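Xylanase and alpha-amylase inhibitor protein (Scadoxus multiflorus, PDB 3MU7) probably inhibits both xylanases and alpha-amylases, using a TIM-barrel scaffold related to the family 18 glycoside hydrolases. Local coordinates at residues G120-I125 and A176-F181; A154-V159 and K202-K207. All blocks are in the same frame, centred on the assembly; numbering follows the deposited sequence. Where two conformers were deposited one is given.

Interaction 1: residues G120-I125 and A176-F181; sequences GIDFHI and AIWVQF
One direct hydrogen bond joins Asp122 to Trp178: the indole NE1 donates to OD1 over 2.8 Å, with an N-H...O angle of 155°. The carboxylate oxygen sits at the edge of the indole, slightly tilted from the ring plane, whereas the N-H reaches OD1 from above the carboxylate plane. The two planes are well inclined to each other. Asp122 brings OD1 to the indole with CG on the far side from its backbone N, beside the carbonyl carbon. Trp178 pays for its pose, since its first torsion of 9° nearly eclipses CG with the backbone N.

Other polar partners hold the buried carboxylate. OD1 also bonds Thr153 OG1, while OD2 is shared by Tyr8 OH and Ser73 OG, which leaves the group little freedom to turn. Tyr8 OH also bonds His124 ND1, so Asp122 and His124 are coupled through a common hydroxyl.

Non-bonded contact links His124 and Gln180. The amide of Gln180 approaches the imidazole obliquely, its NE2 3.8 Å from His124 NE2 and 3.9 Å from His124 CE1, with ring and amide planes 39° apart. This is van der Waals contact, because the amide N-H groups are spent on Ala155 O and Glu126 OE1.

The strands themselves do not pair. The CA atoms of Asp122 and Ile177 are 8.8 Å apart, and strand 151-154 lies between the two strands and pairs in parallel with each. The side chains therefore meet inside a TIM barrel, across its polar core. Gly120, Asp122 and His124 on strand 120-125, with Glu126 just after it, match the DGxDxDxE signature of family 18 chitinases, except that His124 stands where the last aspartate would be, consistent with a chitinase-like site altered in an inhibitor.

Interaction 2: residues A154-V159 and K202-K207; sequences AAPQCV and KEWSMK
Trp204 thrusts its indole from the helix toward the loop, and residues 156-159 gather round the ring system, Cys158 O at its edge and the others obliquely. The pyrrole end is fixed by a nearly straight hydrogen bond: NE1 donates to Cys158 O over 2.9 Å at an N-H...O angle of 173°. The acceptor lies in the indole plane, but the carbonyl is turned so that the N-H meets it from well above the carbonyl plane.

Farther round the benzene part, CZ2 comes within 3.2 Å of Gln157 O, a close carbon-to-carbonyl approach from an oblique direction, and 3.8 Å from Val159 O. At the CH2 corner of the indole the Pro156 ring slides past in the opposite direction, with Pro156 CG 3.6 Å from Trp204 CH2. Trp204 reaches the loop because its CG stands beside the backbone N and opposite the carbonyl carbon (chi1 -79°), swinging the long ring outward from the helix. Replacing Trp204 by an alanine would probably deprive Cys158 O of its N-H donor and open a gap beside the Pro156 ring.

Two further restraints shape this corner. Cys158 is tied by a disulfide to Cys187, in the loop after strand 176-180, and Tyr160 packs edge-to-face with the tryptophan. The loop 154-159 leaves the end of barrel strand 151-154, while 202-207 is the last part of helix 195-207, which lies between strands 176-180 and 213-218 in the chain. Trp204 also touches Ile177 and Val179, and thereby joins this outer helix to strand 176-180 and to the loop at the C-terminal end of strand 151-154.

Both interactions involve buried residues, but interaction 1 lies at the heart of the barrel, about 4 Å from the chain centre, and interaction 2 about 14 Å out, where its edge reaches exposed Val159. The inner contact is polar, built from side chains in a hydrogen-bond network; the outer one sets a single tryptophan against backbone carbonyls and a proline. Strand 176-180 connects them, turning Trp178 and Gln180 inward and Ile177 and Val179 outward to Trp204. The strand also meets the loop directly, Gln180 N probably hydrogen-bonding Pro156 O at 2.9 Å. The centres of interactions 1 and 2 are about 10 Å apart, and their segments alternate along the chain.

Interaction 1: residues G120-I125 and A176-F181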
loop_
_atom_site.group_PDB
_atom_site.type_symbol
_atom_site.label_atom_id
_atom_site.label_comp_id
_atom_site.label_asym_id
_atom_site.label_seq_id
_atom_site.Cartn_x
_atom_site.Cartn_y
_atom_site.Cartn_z
ATOM N N GLY A 120 -1.903 10.033 -2.518
ATOM C CA GLY A 120 -1.041 9.289 -3.420
ATOM C C GLY A 120 -1.640 7.998 -3.910
ATOM O O GLY A 120 -2.796 7.663 -3.604
ATOM N N ILE A 121 -0.820 7.278 -4.675
ATOM C CA ILE A 121 -1.196 6.031 -5.326
ATOM C C ILE A 121 -0.218 4.938 -4.942
ATOM O O ILE A 121 1.000 5.136 -5.000
ATOM C CB ILE A 121 -1.200 6.180 -6.880
ATOM C CG1 ILE A 121 -2.121 7.322 -7.350
ATOM C CG2 ILE A 121 -1.522 4.845 -7.563
ATOM C CD1 ILE A 121 -3.589 7.144 -7.003
ATOM N N ASP A 122 -0.771 3.789 -4.574
ATOM C CA ASP A 122 -0.001 2.610 -4.201
ATOM C C ASP A 122 -0.087 1.560 -5.308
ATOM O O ASP A 122 -1.180 1.176 -5.724
ATOM C CB ASP A 122 -0.565 2.055 -2.893
ATOM C CG ASP A 122 0.085 0.763 -2.466
ATOM O OD1 ASP A 122 1.301 0.773 -2.182
ATOM O OD2 ASP A 122 -0.632 -0.256 -2.385
ATOM N N PHE A 123 1.069 1.104 -5.784
ATOM C CA PHE A 123 1.148 0.087 -6.844
ATOM C C PHE A 123 1.194 -1.294 -6.189
ATOM O O PHE A 123 2.266 -1.764 -5.777
ATOM C CB PHE A 123 2.428 0.263 -7.674
ATOM C CG PHE A 123 2.386 1.365 -8.709
ATOM C CD1 PHE A 123 2.876 1.121 -9.988
ATOM C CD2 PHE A 123 1.903 2.641 -8.411
ATOM C CE1 PHE A 123 2.896 2.129 -10.960
ATOM C CE2 PHE A 123 1.912 3.649 -9.382
ATOM C CZ PHE A 123 2.410 3.389 -10.658
ATOM N N HIS A 124 0.049 -1.953 -6.089
ATOM C CA HIS A 124 -0.021 -3.316 -5.532
ATOM C C HIS A 124 -0.215 -4.294 -6.700
ATOM O O HIS A 124 -1.207 -5.024 -6.788
ATOM C CB HIS A 124 -1.156 -3.406 -4.503
ATOM C CG HIS A 124 -1.124 -4.632 -3.633
ATOM N ND1 HIS A 124 -0.920 -4.558 -2.272
ATOM C CD2 HIS A 124 -1.293 -5.947 -3.917
ATOM C CE1 HIS A 124 -0.961 -5.775 -1.757
ATOM N NE2 HIS A 124 -1.187 -6.635 -2.731
ATOM N N ILE A 125 0.758 -4.295 -7.604
ATOM C CA ILE A 125 0.686 -5.073 -8.837
ATOM C C ILE A 125 1.212 -6.471 -8.573
ATOM O O ILE A 125 2.410 -6.659 -8.339
ATOM C CB ILE A 125 1.462 -4.384 -9.984
ATOM C CG1 ILE A 125 1.004 -2.925 -10.169
ATOM C CG2 ILE A 125 1.358 -5.197 -11.274
ATOM C CD1 ILE A 125 -0.512 -2.723 -10.315
ATOM N N ALA A 176 8.039 5.406 -1.097
ATOM C CA ALA A 176 8.121 4.350 -0.103
ATOM C C ALA A 176 7.692 3.054 -0.737
ATOM O O ALA A 176 6.909 3.033 -1.687
ATOM C CB ALA A 176 7.238 4.656 1.096
ATOM N N ILE A 177 8.227 1.966 -0.214
ATOM C CA ILE A 177 7.732 0.651 -0.572
ATOM C C ILE A 177 7.464 -0.127 0.702
ATOM O O ILE A 177 8.146 0.066 1.710
ATOM C CB ILE A 177 8.694 -0.110 -1.503
ATOM C CG1 ILE A 177 9.920 -0.614 -0.752
ATOM C CG2 ILE A 177 9.036 0.727 -2.744
ATOM C CD1 ILE A 177 10.810 -1.481 -1.586
ATOM N N TRP A 178 6.436 -0.962 0.676
ATOM C CA TRP A 178 6.183 -1.922 1.755
ATOM C C TRP A 178 6.291 -3.295 1.136
ATOM O O TRP A 178 5.509 -3.668 0.249
ATOM C CB TRP A 178 4.821 -1.731 2.443
ATOM C CG TRP A 178 3.925 -0.754 1.760
ATOM C CD1 TRP A 178 3.128 -0.991 0.675
ATOM C CD2 TRP A 178 3.746 0.626 2.101
ATOM N NE1 TRP A 178 2.469 0.166 0.317
ATOM C CE2 TRP A 178 2.829 1.170 1.177
ATOM C CE3 TRP A 178 4.272 1.459 3.099
ATOM C CZ2 TRP A 178 2.422 2.509 1.224
ATOM C CZ3 TRP A 178 3.876 2.792 3.137
ATOM C CH2 TRP A 178 2.959 3.301 2.208
ATOM N N VAL A 179 7.293 -4.036 1.585
ATOM C CA VAL A 179 7.552 -5.366 1.061
ATOM C C VAL A 179 6.655 -6.368 1.782
ATOM O O VAL A 179 6.580 -6.361 3.016
ATOM C CB VAL A 179 9.039 -5.738 1.250
ATOM C CG1 VAL A 179 9.326 -7.114 0.697
ATOM C CG2 VAL A 179 9.949 -4.696 0.591
ATOM N N GLN A 180 5.994 -7.234 1.019
ATOM C CA GLN A 180 5.120 -8.242 1.603
ATOM C C GLN A 180 5.933 -9.420 2.116
ATOM O O GLN A 180 6.253 -10.340 1.358
ATOM C CB GLN A 180 4.103 -8.730 0.582
ATOM C CG GLN A 180 3.214 -7.657 -0.002
ATOM C CD GLN A 180 2.288 -8.241 -1.037
ATOM O OE1 GLN A 180 1.496 -9.139 -0.736
ATOM N NE2 GLN A 180 2.382 -7.756 -2.264
ATOM N N PHE A 181 6.283 -9.384 3.398
ATOM C CA PHE A 181 6.979 -10.514 4.012
ATOM C C PHE A 181 5.967 -11.551 4.494
ATOM O O PHE A 181 5.896 -11.884 5.675
ATOM C CB PHE A 181 7.913 -10.034 5.125
ATOM C CG PHE A 181 9.054 -9.184 4.632
ATOM C CD1 PHE A 181 10.094 -9.747 3.904
ATOM C CD2 PHE A 181 9.090 -7.824 4.901
ATOM C CE1 PHE A 181 11.150 -8.961 3.451
ATOM C CE2 PHE A 181 10.147 -7.041 4.459
ATOM C CZ PHE A 181 11.178 -7.610 3.734
#

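Interaction 2: residues A154-V159 and K202-K207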
loop_
_atom_site.group_PDB
_atom_site.type_symbol
_atom_site.label_atom_id
_atom_site.label_comp_id
_atom_site.label_asym_id
_atom_site.label_seq_id
_atom_site.Cartn_x
_atom_site.Cartn_y
_atom_site.Cartn_z
ATOM N N ALA A 154 4.795 1.408 -3.524
ATOM C CA ALA A 154 4.670 0.086 -4.136
ATOM C C ALA A 154 4.650 -1.007 -3.077
ATOM O O ALA A 154 5.224 -0.851 -1.991
ATOM C CB ALA A 154 5.794 -0.164 -5.137
ATOM N N ALA A 155 4.010 -2.126 -3.421
ATOM C CA ALA A 155 3.847 -3.262 -2.522
ATOM C C ALA A 155 4.353 -4.542 -3.191
ATOM O O ALA A 155 3.562 -5.425 -3.533
ATOM C CB ALA A 155 2.388 -3.416 -2.120
ATOM N N PRO A 156 5.677 -4.650 -3.394
ATOM C CA PRO A 156 6.214 -5.856 -4.018
ATOM C C PRO A 156 6.119 -7.073 -3.096
ATOM O O PRO A 156 5.970 -6.944 -1.871
ATOM C CB PRO A 156 7.682 -5.489 -4.246
ATOM C CG PRO A 156 7.991 -4.540 -3.126
ATOM C CD PRO A 156 6.747 -3.705 -3.013
ATOM N N GLN A 157 6.217 -8.251 -3.701
ATOM C CA GLN A 157 6.461 -9.474 -2.956
ATOM C C GLN A 157 7.913 -9.488 -2.468
ATOM O O GLN A 157 8.706 -8.612 -2.834
ATOM C CB GLN A 157 6.131 -10.684 -3.824
ATOM C CG GLN A 157 4.650 -10.842 -4.081
ATOM C CD GLN A 157 4.362 -12.051 -4.938
ATOM O OE1 GLN A 157 4.160 -13.154 -4.426
ATOM N NE2 GLN A 157 4.333 -11.850 -6.252
ATOM N N CYS A 158 8.274 -10.459 -1.628
ATOM C CA CYS A 158 9.537 -10.338 -0.897
ATOM C C CYS A 158 10.801 -10.902 -1.548
ATOM O O CYS A 158 11.877 -10.798 -0.973
ATOM C CB CYS A 158 9.409 -10.798 0.563
ATOM S SG CYS A 158 8.782 -12.448 0.876
ATOM N N VAL A 159 10.682 -11.470 -2.742
ATOM C CA VAL A 159 11.881 -11.915 -3.459
ATOM C C VAL A 159 12.410 -10.757 -4.301
ATOM O O VAL A 159 11.705 -10.231 -5.167
ATOM C CB VAL A 159 11.643 -13.156 -4.336
ATOM C CG1 VAL A 159 12.961 -13.628 -4.926
ATOM C CG2 VAL A 159 11.012 -14.284 -3.531
ATOM N N LYS A 202 17.585 -7.459 4.563
ATOM C CA LYS A 202 18.898 -6.871 4.325
ATOM C C LYS A 202 19.064 -6.507 2.871
ATOM O O LYS A 202 19.537 -5.458 2.543
ATOM C CB LYS A 202 20.047 -7.808 4.802
ATOM C CG LYS A 202 20.263 -7.829 6.306
ATOM C CD LYS A 202 21.338 -8.845 6.770
ATOM C CE LYS A 202 20.890 -9.513 8.067
ATOM N NZ LYS A 202 21.889 -9.417 9.018
ATOM N N GLU A 203 18.632 -7.419 2.011
ATOM C CA GLU A 203 18.728 -7.145 0.589
ATOM C C GLU A 203 17.844 -5.972 0.145
ATOM O O GLU A 203 18.304 -5.087 -0.577
ATOM C CB GLU A 203 18.446 -8.378 -0.265
ATOM C CG GLU A 203 18.698 -8.063 -1.725
ATOM C CD GLU A 203 18.807 -9.262 -2.632
ATOM O OE1 GLU A 203 18.247 -10.334 -2.333
ATOM O OE2 GLU A 203 19.458 -9.099 -3.678
ATOM N N TRP A 204 16.580 -5.978 0.569
ATOM C CA TRP A 204 15.658 -4.890 0.225
ATOM C C TRP A 204 16.164 -3.546 0.730
ATOM O O TRP A 204 16.175 -2.561 -0.010
ATOM C CB TRP A 204 14.252 -5.175 0.751
ATOM C CG TRP A 204 13.502 -6.136 -0.111
ATOM C CD1 TRP A 204 13.367 -7.483 0.072
ATOM C CD2 TRP A 204 12.794 -5.820 -1.308
ATOM N NE1 TRP A 204 12.617 -8.028 -0.940
ATOM C CE2 TRP A 204 12.250 -7.027 -1.803
ATOM C CE3 TRP A 204 12.569 -4.633 -2.017
ATOM C CZ2 TRP A 204 11.491 -7.076 -2.972
ATOM C CZ3 TRP A 204 11.822 -4.683 -3.172
ATOM C CH2 TRP A 204 11.289 -5.899 -3.643
ATOM N N SER A 205 16.608 -3.510 1.982
ATOM C CA SER A 205 17.070 -2.253 2.549
ATOM C C SER A 205 18.348 -1.758 1.866
ATOM O O SER A 205 18.540 -0.553 1.744
ATOM C CB SER A 205 17.231 -2.344 4.067
ATOM O OG SER A 205 18.113 -3.384 4.428
ATOM N N MET A 206 19.191 -2.671 1.394
ATOM C CA MET A 206 20.404 -2.270 0.684
ATOM C C MET A 206 20.132 -1.824 -0.752
ATOM O O MET A 206 20.695 -0.830 -1.215
ATOM C CB MET A 206 21.426 -3.403 0.670
ATOM C CG MET A 206 22.809 -2.975 0.200
ATOM S SD MET A 206 23.906 -4.374 -0.063
ATOM C CE MET A 206 23.917 -4.476 -1.844
ATOM N N LYS A 207 19.280 -2.558 -1.459
ATOM C CA LYS A 207 19.182 -2.406 -2.909
ATOM C C LYS A 207 17.982 -1.627 -3.434
ATOM O O LYS A 207 18.036 -1.100 -4.541
ATOM C CB LYS A 207 19.226 -3.774 -3.587
ATOM C CG LYS A 207 20.474 -4.577 -3.277
ATOM C CD LYS A 207 20.533 -5.837 -4.123
ATOM C CE LYS A 207 21.838 -6.594 -3.915
ATOM N NZ LYS A 207 22.994 -5.891 -4.530
#